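Colicin-D (Escherichia coli, PDB 5ZNM) inhibits protein synthesis in Escherichia coli and close relatives as a tRNA-cleaving toxin, this chain holding its central domain and C-terminal tRNase domain. Local coordinates at residues Ile358-Ser361 against Asn362-Leu366; Tyr348-Pro351 against Asn352-Asn355; Arg292-Leu295 against Asp296-Tyr299. One frame throughout, in Å; residues are numbered along the deposited sequence.

Interaction 1 (Ile358-Ser361 against Asn362-Leu366); sequences IIKS and NGEFL
Lys-360 and Glu-364 lie side by side across the turn and point the same way, joined at their ends by a long salt bridge of 3.5 Å from NZ to OE1. Asn-362, an exposed corner residue of the turn, braces it with its side chain. With chi1 at 64° CG stands between the backbone N and the carbonyl carbon, which brings OD1 to Glu-364 N (3.0 Å, the donor above the amide plane), an Asx turn. The same OD1 rests 3.3 Å from Lys-360 CB, while ND2 adds a weak bond to Glu-364 OE2. Leu-366 splits its branches: CD2 packs alongside Ile-358 CG2 at 3.8 Å, and CD1 meets Lys-360 CE at 4.1 Å, crossing the lysine at about a right angle. In the backbone, Leu-366 N bonds to Ile-358 O at 2.8 Å, and Ile-359 faces Phe-365 as a non-hydrogen-bonded antiparallel pair. Lys-360 is gripped at both backbone polar atoms, its O by Gly-363 N (2.8 Å) and its N by Glu-364 O (2.8 Å). A type I turn ending in Gly-363 at positive phi (92°) makes this a G1-bulge hairpin, joining strands 355-359 and 365-370.

Interaction 2 (Tyr348-Pro351 against Asn352-Asn355); sequences YFNP and NTMN
The side-chain oxygen of Asn-350 is clasped by two successive backbone N-H groups that reach it from opposite faces of its amide: Asn-352 N at 2.8 Å, above the plane, and Thr-353 N at 3.0 Å, tilted less. Together with the weak bond from Met-354 N to Asn-350 O, this is an Asx motif, built into the loop of the hairpin between strands 346-349 and 355-359. A chi1 of -174° puts CG of Asn-350 beside the carbonyl carbon, from where OD1 reaches those two N-H groups; ND2 is held by Thr-333 OG1, outside the turn, so that bonds at both ends hold the amide's rotation. Thr-353 crosses Asn-350 at about a right angle, its OG1 3.5 Å from Asn-350 CB, and the same hydroxyl oxygen accepts the N-H of Asn-355 at 3.2 Å in an ST turn. The ends of the loop are joined by a nearly straight bond from Asn-350 N to Asn-355 O, 3.0 Å. On the other flank Met-354 runs alongside Phe-349, and both side chains also touch Leu-382 of helix 376-384. The thioether makes a Met-aromatic contact at the ring edge, SD standing 3.8 Å from Phe-349 CZ.

Interaction 3 (Arg292-Leu295 against Asp296-Tyr299); sequences RKQL and DKKY. With SO4 (sulfate ion), chain E.
Gln-294, Lys-297 and Lys-298 converge on one sulfate ion, each bringing a side-chain donor. Gln-294, bent at chi2 (71°), aims NE2 almost straight at sulfate O1, 2.8 Å away with an N-H...O angle of 176°; NE2 also donates to the backbone oxygen of Leu-366. Lys-297 NZ binds O4 at 2.6 Å and makes a weaker bond to O1, while Lys-298, lying beside Gln-294 and pointing the same way, reaches O3 with NZ at 2.8 Å. Gln-294 OE1 sits 3.0 Å from Lys-297 CE, although the angle to the neighbouring ammonium is too poor for a hydrogen bond. Backbone acceptors are met along the helix: Arg-292 O by Asp-296 N, Gln-294 O by Lys-298 N, and Lys-293 O by Lys-297 N at 3.0 Å. Leu-295 O receives a weak bond from Lys-298 N, where the chain leaves helical geometry. Lys-293 O has a second donor in a water at 2.8 Å, which also donates to Asp-296 OD1 (3.1 Å) and accepts from Lys-293 NZ. The main partner of Asp-296 OD1 is Lys-312, that of Arg-292 is Asp-255, and Tyr-299 OH bonds to Asp-309 O. The sulfate probably came from the crystallisation liquor, but a lysine-rich anion site at the C-terminal end of a short helix is consistent with phosphate binding in a tRNase domain.

All three contacts lie in the C-terminal tRNase part of the chain, and each runs from surface to interior: Ser-361 and Asn-362, Pro-351 to Thr-353, and Lys-293 and Lys-297 are exposed, whereas Ile-358, Phe-365, Phe-349, Asn-350, Leu-295 and Tyr-299 are buried. Interactions 1 and 2 are successive hairpin turns of one antiparallel sheet sharing strand 355-359, and Tyr-348 CE2 packs on Ile-359 CG1 at 3.6 Å. Interaction 1 mixes strand pairing with a partly exposed salt bridge; interaction 2 depends on a buried asparagine amide and a thioether on an aromatic edge. Interaction 3 is helical and anion-binding. It touches interaction 1 where Gln-294 and Lys-298 meet Leu-366, but stays about 11 Å from interaction 2 between nearest atoms.

Interaction 1 (Ile358-Ser361 against Asn362-Leu366)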
ATOM      1  N   ILE A 358     -27.227 -28.230 -12.208  1.00 14.10           N
ATOM      2  CA  ILE A 358     -25.869 -28.339 -12.745  1.00 18.99           C
ATOM      3  C   ILE A 358     -24.962 -27.332 -12.056  1.00 15.78           C
ATOM      4  O   ILE A 358     -25.237 -26.127 -12.072  1.00 16.76           O
ATOM      5  CB  ILE A 358     -25.833 -28.106 -14.264  1.00 11.08           C
ATOM      6  CG1 ILE A 358     -26.837 -28.990 -15.003  1.00 15.36           C
ATOM      7  CG2 ILE A 358     -24.356 -28.289 -14.807  1.00 14.26           C
ATOM      8  CD1 ILE A 358     -27.129 -28.465 -16.417  1.00 21.88           C
ATOM      9  N   ILE A 359     -23.838 -27.813 -11.533  1.00 16.90           N
ATOM     10  CA  ILE A 359     -22.812 -26.981 -10.917  1.00 16.83           C
ATOM     11  C   ILE A 359     -21.544 -27.110 -11.754  1.00 18.82           C
ATOM     12  O   ILE A 359     -21.061 -28.224 -11.981  1.00 20.80           O
ATOM     13  CB  ILE A 359     -22.540 -27.404  -9.461  1.00 22.49           C
ATOM     14  CG1 ILE A 359     -23.836 -27.428  -8.650  1.00 22.08           C
ATOM     15  CG2 ILE A 359     -21.529 -26.458  -8.808  1.00 23.99           C
ATOM     16  CD1 ILE A 359     -24.477 -26.068  -8.494  1.00 16.08           C
ATOM     17  N   LYS A 360     -21.004 -25.980 -12.208  1.00 22.60           N
ATOM     18  CA  LYS A 360     -19.751 -26.016 -12.959  1.00 23.35           C
ATOM     19  C   LYS A 360     -18.586 -26.431 -12.059  1.00 21.93           C
ATOM     20  O   LYS A 360     -18.665 -26.416 -10.827  1.00 21.38           O
ATOM     21  CB  LYS A 360     -19.443 -24.658 -13.567  1.00 24.62           C
ATOM     22  CG  LYS A 360     -20.343 -24.221 -14.708  1.00 28.99           C
ATOM     23  CD  LYS A 360     -20.323 -22.697 -14.767  1.00 41.22           C
ATOM     24  CE  LYS A 360     -20.302 -22.170 -16.183  1.00 47.45           C
ATOM     25  NZ  LYS A 360     -19.569 -20.868 -16.232  1.00 44.96           N
ATOM     26  N   SER A 361     -17.469 -26.773 -12.703  1.00 28.26           N
ATOM     27  CA  SER A 361     -16.308 -27.223 -11.951  1.00 34.55           C
ATOM     28  C   SER A 361     -15.801 -26.141 -11.004  1.00 35.24           C
ATOM     29  O   SER A 361     -15.241 -26.459  -9.949  1.00 33.56           O
ATOM     30  CB  SER A 361     -15.206 -27.661 -12.908  1.00 32.03           C
ATOM     31  OG  SER A 361     -14.936 -26.618 -13.815  1.00 30.78           O
ATOM     32  N   ASN A 362     -16.003 -24.867 -11.344  1.00 35.23           N
ATOM     33  CA  ASN A 362     -15.605 -23.789 -10.445  1.00 35.22           C
ATOM     34  C   ASN A 362     -16.617 -23.540  -9.330  1.00 35.56           C
ATOM     35  O   ASN A 362     -16.412 -22.624  -8.529  1.00 37.62           O
ATOM     36  CB  ASN A 362     -15.351 -22.493 -11.234  1.00 33.37           C
ATOM     37  CG  ASN A 362     -16.595 -21.960 -11.922  1.00 40.67           C
ATOM     38  OD1 ASN A 362     -17.697 -22.468 -11.731  1.00 33.40           O
ATOM     39  ND2 ASN A 362     -16.421 -20.920 -12.727  1.00 40.46           N
ATOM     40  N   GLY A 363     -17.689 -24.328  -9.255  1.00 27.80           N
ATOM     41  CA  GLY A 363     -18.687 -24.197  -8.213  1.00 27.69           C
ATOM     42  C   GLY A 363     -19.854 -23.294  -8.552  1.00 26.52           C
ATOM     43  O   GLY A 363     -20.744 -23.129  -7.710  1.00 22.31           O
ATOM     44  N   GLU A 364     -19.879 -22.707  -9.749  1.00 21.08           N
ATOM     45  CA  GLU A 364     -20.972 -21.828 -10.149  1.00 20.08           C
ATOM     46  C   GLU A 364     -22.210 -22.627 -10.511  1.00 19.76           C
ATOM     47  O   GLU A 364     -22.132 -23.574 -11.300  1.00 22.90           O
ATOM     48  CB  GLU A 364     -20.579 -20.988 -11.361  1.00 29.69           C
ATOM     49  CG  GLU A 364     -19.710 -19.786 -11.088  1.00 42.31           C
ATOM     50  CD  GLU A 364     -19.428 -19.021 -12.381  1.00 46.76           C
ATOM     51  OE1 GLU A 364     -20.281 -19.061 -13.282  1.00 42.89           O
ATOM     52  OE2 GLU A 364     -18.359 -18.405 -12.497  1.00 52.20           O
ATOM     53  N   PHE A 365     -23.358 -22.213  -9.983  1.00 21.67           N
ATOM     54  CA  PHE A 365     -24.617 -22.718 -10.502  1.00 14.97           C
ATOM     55  C   PHE A 365     -24.735 -22.387 -11.990  1.00 19.45           C
ATOM     56  O   PHE A 365     -24.551 -21.237 -12.400  1.00 13.72           O
ATOM     57  CB  PHE A 365     -25.787 -22.119  -9.719  1.00 15.69           C
ATOM     58  CG  PHE A 365     -27.114 -22.247 -10.416  1.00 15.61           C
ATOM     59  CD1 PHE A 365     -27.795 -23.459 -10.428  1.00 16.10           C
ATOM     60  CD2 PHE A 365     -27.688 -21.156 -11.044  1.00 16.02           C
ATOM     61  CE1 PHE A 365     -29.012 -23.584 -11.064  1.00 15.82           C
ATOM     62  CE2 PHE A 365     -28.927 -21.273 -11.679  1.00 15.79           C
ATOM     63  CZ  PHE A 365     -29.584 -22.492 -11.687  1.00 14.94           C
ATOM     64  N   LEU A 366     -25.051 -23.395 -12.802  1.00 18.61           N
ATOM     65  CA  LEU A 366     -25.272 -23.169 -14.227  1.00 18.80           C
ATOM     66  C   LEU A 366     -26.755 -23.128 -14.581  1.00 17.60           C
ATOM     67  O   LEU A 366     -27.238 -22.133 -15.130  1.00 15.46           O
ATOM     68  CB  LEU A 366     -24.561 -24.249 -15.047  1.00 22.18           C
ATOM     69  CG  LEU A 366     -24.845 -24.134 -16.552  1.00 23.92           C
ATOM     70  CD1 LEU A 366     -24.287 -22.834 -17.129  1.00 26.05           C
ATOM     71  CD2 LEU A 366     -24.323 -25.351 -17.287  1.00 22.49           C
TER

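Interaction 2 (Tyr348-Pro351 against Asn352-Asn355)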
ATOM      1  N   TYR A 348     -26.638 -32.710  -9.796  1.00 14.88           N
ATOM      2  CA  TYR A 348     -27.239 -33.107  -8.525  1.00 16.12           C
ATOM      3  C   TYR A 348     -28.707 -33.411  -8.770  1.00 17.78           C
ATOM      4  O   TYR A 348     -29.466 -32.528  -9.183  1.00 19.30           O
ATOM      5  CB  TYR A 348     -27.052 -32.026  -7.453  1.00 14.86           C
ATOM      6  CG  TYR A 348     -25.587 -31.889  -7.129  1.00 16.68           C
ATOM      7  CD1 TYR A 348     -24.959 -32.787  -6.270  1.00 19.95           C
ATOM      8  CD2 TYR A 348     -24.817 -30.905  -7.725  1.00 21.21           C
ATOM      9  CE1 TYR A 348     -23.602 -32.688  -6.007  1.00 18.37           C
ATOM     10  CE2 TYR A 348     -23.467 -30.797  -7.461  1.00 22.02           C
ATOM     11  CZ  TYR A 348     -22.869 -31.690  -6.607  1.00 25.97           C
ATOM     12  OH  TYR A 348     -21.521 -31.579  -6.353  1.00 27.07           O
ATOM     13  N   PHE A 349     -29.084 -34.668  -8.565  1.00 16.24           N
ATOM     14  CA  PHE A 349     -30.388 -35.193  -8.958  1.00 15.62           C
ATOM     15  C   PHE A 349     -31.214 -35.517  -7.725  1.00 19.00           C
ATOM     16  O   PHE A 349     -30.686 -36.047  -6.740  1.00 17.47           O
ATOM     17  CB  PHE A 349     -30.204 -36.454  -9.809  1.00 16.86           C
ATOM     18  CG  PHE A 349     -31.489 -37.161 -10.153  1.00 16.61           C
ATOM     19  CD1 PHE A 349     -32.410 -36.577 -11.003  1.00 14.68           C
ATOM     20  CD2 PHE A 349     -31.759 -38.417  -9.638  1.00 19.48           C
ATOM     21  CE1 PHE A 349     -33.594 -37.258 -11.360  1.00 18.76           C
ATOM     22  CE2 PHE A 349     -32.947 -39.098  -9.973  1.00 17.86           C
ATOM     23  CZ  PHE A 349     -33.855 -38.513 -10.838  1.00 17.53           C
ATOM     24  N   ASN A 350     -32.511 -35.190  -7.769  1.00 16.41           N
ATOM     25  CA  ASN A 350     -33.423 -35.624  -6.715  1.00 20.61           C
ATOM     26  C   ASN A 350     -34.390 -36.652  -7.277  1.00 18.02           C
ATOM     27  O   ASN A 350     -35.112 -36.344  -8.228  1.00 15.34           O
ATOM     28  CB  ASN A 350     -34.187 -34.438  -6.120  1.00 20.10           C
ATOM     29  CG  ASN A 350     -35.025 -34.842  -4.932  1.00 23.54           C
ATOM     30  OD1 ASN A 350     -36.112 -35.391  -5.093  1.00 21.03           O
ATOM     31  ND2 ASN A 350     -34.521 -34.584  -3.731  1.00 18.49           N
ATOM     32  N   PRO A 351     -34.458 -37.872  -6.731  1.00 15.78           N
ATOM     33  CA  PRO A 351     -35.320 -38.902  -7.322  1.00 15.92           C
ATOM     34  C   PRO A 351     -36.807 -38.715  -7.050  1.00 16.20           C
ATOM     35  O   PRO A 351     -37.614 -39.436  -7.643  1.00 20.56           O
ATOM     36  CB  PRO A 351     -34.811 -40.194  -6.666  1.00 16.30           C
ATOM     37  CG  PRO A 351     -34.230 -39.742  -5.358  1.00 17.21           C
ATOM     38  CD  PRO A 351     -33.636 -38.390  -5.624  1.00 20.35           C
ATOM     39  N   ASN A 352     -37.192 -37.782  -6.187  1.00 18.72           N
ATOM     40  CA  ASN A 352     -38.607 -37.569  -5.915  1.00 20.69           C
ATOM     41  C   ASN A 352     -39.188 -36.471  -6.790  1.00 17.88           C
ATOM     42  O   ASN A 352     -40.219 -36.666  -7.438  1.00 21.86           O
ATOM     43  CB  ASN A 352     -38.816 -37.221  -4.446  1.00 19.55           C
ATOM     44  CG  ASN A 352     -38.225 -38.247  -3.519  1.00 26.91           C
ATOM     45  OD1 ASN A 352     -37.506 -37.913  -2.580  1.00 28.35           O
ATOM     46  ND2 ASN A 352     -38.532 -39.508  -3.773  1.00 18.75           N
ATOM     47  N   THR A 353     -38.537 -35.308  -6.823  1.00 19.66           N
ATOM     48  CA  THR A 353     -38.984 -34.262  -7.731  1.00 14.67           C
ATOM     49  C   THR A 353     -38.513 -34.476  -9.160  1.00 13.95           C
ATOM     50  O   THR A 353     -39.049 -33.829 -10.066  1.00 17.53           O
ATOM     51  CB  THR A 353     -38.476 -32.899  -7.274  1.00 17.09           C
ATOM     52  OG1 THR A 353     -37.054 -32.884  -7.392  1.00 15.38           O
ATOM     53  CG2 THR A 353     -38.886 -32.613  -5.810  1.00 17.25           C
ATOM     54  N   MET A 354     -37.506 -35.335  -9.368  1.00 14.84           N
ATOM     55  CA  MET A 354     -36.843 -35.563 -10.654  1.00 17.57           C
ATOM     56  C   MET A 354     -36.093 -34.342 -11.160  1.00 16.97           C
ATOM     57  O   MET A 354     -35.733 -34.279 -12.341  1.00 15.82           O
ATOM     58  CB  MET A 354     -37.826 -36.053 -11.726  1.00 20.89           C
ATOM     59  CG  MET A 354     -38.617 -37.264 -11.291  1.00 26.53           C
ATOM     60  SD  MET A 354     -37.646 -38.769 -11.343  1.00 39.22           S
ATOM     61  CE  MET A 354     -37.422 -38.937 -13.115  1.00 39.14           C
ATOM     62  N   ASN A 355     -35.799 -33.380 -10.286  1.00 16.59           N
ATOM     63  CA  ASN A 355     -35.065 -32.195 -10.705  1.00 16.58           C
ATOM     64  C   ASN A 355     -33.567 -32.471 -10.743  1.00 17.75           C
ATOM     65  O   ASN A 355     -33.037 -33.265  -9.960  1.00 16.75           O
ATOM     66  CB  ASN A 355     -35.369 -31.018  -9.772  1.00 16.23           C
ATOM     67  CG  ASN A 355     -36.735 -30.406 -10.045  1.00 16.20           C
ATOM     68  OD1 ASN A 355     -37.327 -30.649 -11.100  1.00 16.35           O
ATOM     69  ND2 ASN A 355     -37.248 -29.603  -9.099  1.00 13.65           N
TER

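Interaction 3 (Arg292-Leu295 against Asp296-Tyr299)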
ATOM      1  N   ARG A 292     -26.940 -12.847  -9.486  1.00 19.07           N
ATOM      2  CA  ARG A 292     -28.235 -12.372  -9.943  1.00 16.60           C
ATOM      3  C   ARG A 292     -28.359 -12.524 -11.455  1.00 19.19           C
ATOM      4  O   ARG A 292     -29.437 -12.845 -11.972  1.00 19.89           O
ATOM      5  CB  ARG A 292     -28.422 -10.916  -9.536  1.00 22.31           C
ATOM      6  CG  ARG A 292     -29.843 -10.465  -9.670  1.00 35.46           C
ATOM      7  CD  ARG A 292     -30.059  -9.018  -9.294  1.00 49.08           C
ATOM      8  NE  ARG A 292     -31.270  -8.502  -9.907  1.00 63.43           N
ATOM      9  CZ  ARG A 292     -32.258  -7.913  -9.265  1.00 68.37           C
ATOM     10  NH1 ARG A 292     -32.198  -7.722  -7.958  1.00 68.11           N
ATOM     11  NH2 ARG A 292     -33.328  -7.501  -9.938  1.00 66.58           N
ATOM     12  N   LYS A 293     -27.256 -12.295 -12.172  1.00 17.12           N
ATOM     13  CA  LYS A 293     -27.265 -12.417 -13.628  1.00 20.96           C
ATOM     14  C   LYS A 293     -27.652 -13.831 -14.062  1.00 18.41           C
ATOM     15  O   LYS A 293     -28.517 -14.011 -14.924  1.00 20.18           O
ATOM     16  CB  LYS A 293     -25.887 -12.015 -14.173  1.00 19.43           C
ATOM     17  CG  LYS A 293     -25.727 -12.211 -15.666  1.00 33.89           C
ATOM     18  CD  LYS A 293     -25.801 -10.895 -16.417  1.00 45.14           C
ATOM     19  CE  LYS A 293     -25.597 -11.099 -17.918  1.00 51.56           C
ATOM     20  NZ  LYS A 293     -26.705 -11.897 -18.538  1.00 52.08           N
ATOM     21  N   GLN A 294     -27.049 -14.856 -13.447  1.00 18.39           N
ATOM     22  CA  GLN A 294     -27.362 -16.223 -13.851  1.00 19.61           C
ATOM     23  C   GLN A 294     -28.766 -16.640 -13.407  1.00 15.54           C
ATOM     24  O   GLN A 294     -29.483 -17.312 -14.158  1.00 14.69           O
ATOM     25  CB  GLN A 294     -26.311 -17.201 -13.308  1.00 17.56           C
ATOM     26  CG  GLN A 294     -26.353 -18.612 -13.959  1.00 16.44           C
ATOM     27  CD  GLN A 294     -25.866 -18.606 -15.405  1.00 18.88           C
ATOM     28  OE1 GLN A 294     -25.321 -17.614 -15.872  1.00 18.06           O
ATOM     29  NE2 GLN A 294     -26.060 -19.722 -16.119  1.00 19.17           N
ATOM     30  N   LEU A 295     -29.173 -16.272 -12.192  1.00 12.91           N
ATOM     31  CA  LEU A 295     -30.538 -16.558 -11.750  1.00 13.61           C
ATOM     32  C   LEU A 295     -31.560 -15.967 -12.711  1.00 19.52           C
ATOM     33  O   LEU A 295     -32.569 -16.609 -13.043  1.00 19.88           O
ATOM     34  CB  LEU A 295     -30.751 -16.007 -10.332  1.00 14.50           C
ATOM     35  CG  LEU A 295     -30.014 -16.744  -9.203  1.00 16.25           C
ATOM     36  CD1 LEU A 295     -29.918 -15.854  -7.944  1.00 16.52           C
ATOM     37  CD2 LEU A 295     -30.729 -18.055  -8.843  1.00 18.13           C
ATOM     38  N   ASP A 296     -31.312 -14.744 -13.175  1.00 18.71           N
ATOM     39  CA  ASP A 296     -32.217 -14.103 -14.125  1.00 17.97           C
ATOM     40  C   ASP A 296     -32.236 -14.863 -15.450  1.00 16.94           C
ATOM     41  O   ASP A 296     -33.305 -15.164 -15.994  1.00 19.51           O
ATOM     42  CB  ASP A 296     -31.768 -12.653 -14.311  1.00 20.68           C
ATOM     43  CG  ASP A 296     -32.637 -11.883 -15.258  1.00 28.76           C
ATOM     44  OD1 ASP A 296     -32.519 -12.095 -16.471  1.00 32.73           O
ATOM     45  OD2 ASP A 296     -33.422 -11.043 -14.781  1.00 36.47           O
ATOM     46  N   LYS A 297     -31.052 -15.213 -15.960  1.00 17.52           N
ATOM     47  CA  LYS A 297     -30.948 -15.975 -17.212  1.00 19.36           C
ATOM     48  C   LYS A 297     -31.722 -17.284 -17.163  1.00 17.06           C
ATOM     49  O   LYS A 297     -32.264 -17.730 -18.180  1.00 18.67           O
ATOM     50  CB  LYS A 297     -29.482 -16.292 -17.520  1.00 25.30           C
ATOM     51  CG  LYS A 297     -28.818 -15.385 -18.525  1.00 40.47           C
ATOM     52  CD  LYS A 297     -27.673 -16.112 -19.222  1.00 44.90           C
ATOM     53  CE  LYS A 297     -26.507 -16.318 -18.287  1.00 44.78           C
ATOM     54  NZ  LYS A 297     -25.263 -16.780 -18.978  1.00 45.97           N
ATOM     55  N   LYS A 298     -31.716 -17.967 -16.018  1.00 19.00           N
ATOM     56  CA  LYS A 298     -32.281 -19.309 -15.942  1.00 18.18           C
ATOM     57  C   LYS A 298     -33.635 -19.348 -15.237  1.00 16.12           C
ATOM     58  O   LYS A 298     -34.148 -20.439 -14.944  1.00 16.22           O
ATOM     59  CB  LYS A 298     -31.290 -20.247 -15.252  1.00 15.11           C
ATOM     60  CG  LYS A 298     -29.903 -20.301 -15.930  1.00 14.08           C
ATOM     61  CD  LYS A 298     -30.018 -20.752 -17.396  1.00 18.45           C
ATOM     62  CE  LYS A 298     -28.660 -20.893 -18.085  1.00 20.11           C
ATOM     63  NZ  LYS A 298     -28.810 -21.376 -19.518  1.00 22.91           N
ATOM     64  N   TYR A 299     -34.228 -18.186 -14.963  1.00 14.76           N
ATOM     65  CA  TYR A 299     -35.504 -18.142 -14.260  1.00 18.24           C
ATOM     66  C   TYR A 299     -36.615 -18.818 -15.052  1.00 24.54           C
ATOM     67  O   TYR A 299     -37.635 -19.205 -14.468  1.00 15.66           O
ATOM     68  CB  TYR A 299     -35.874 -16.691 -13.947  1.00 19.97           C
ATOM     69  CG  TYR A 299     -37.091 -16.581 -13.064  1.00 14.75           C
ATOM     70  CD1 TYR A 299     -36.987 -16.789 -11.700  1.00 14.45           C
ATOM     71  CD2 TYR A 299     -38.345 -16.296 -13.596  1.00 20.29           C
ATOM     72  CE1 TYR A 299     -38.092 -16.710 -10.880  1.00 13.90           C
ATOM     73  CE2 TYR A 299     -39.471 -16.219 -12.782  1.00 15.69           C
ATOM     74  CZ  TYR A 299     -39.328 -16.427 -11.421  1.00 13.30           C
ATOM     75  OH  TYR A 299     -40.412 -16.348 -10.587  1.00 16.85           O
TER
HETATM   76  S   SO4 E 703     -25.157 -19.921 -20.200  1.00 48.94           S
HETATM   77  O1  SO4 E 703     -25.104 -19.778 -18.751  1.00 33.19           O
HETATM   78  O2  SO4 E 703     -23.890 -20.515 -20.630  1.00 57.03           O
HETATM   79  O3  SO4 E 703     -26.287 -20.773 -20.581  1.00 39.02           O
HETATM   80  O4  SO4 E 703     -25.316 -18.617 -20.842  1.00 48.47           O
HETATM   81  O   HOH W   1     -29.403 -12.138 -16.870  1.00 34.42           O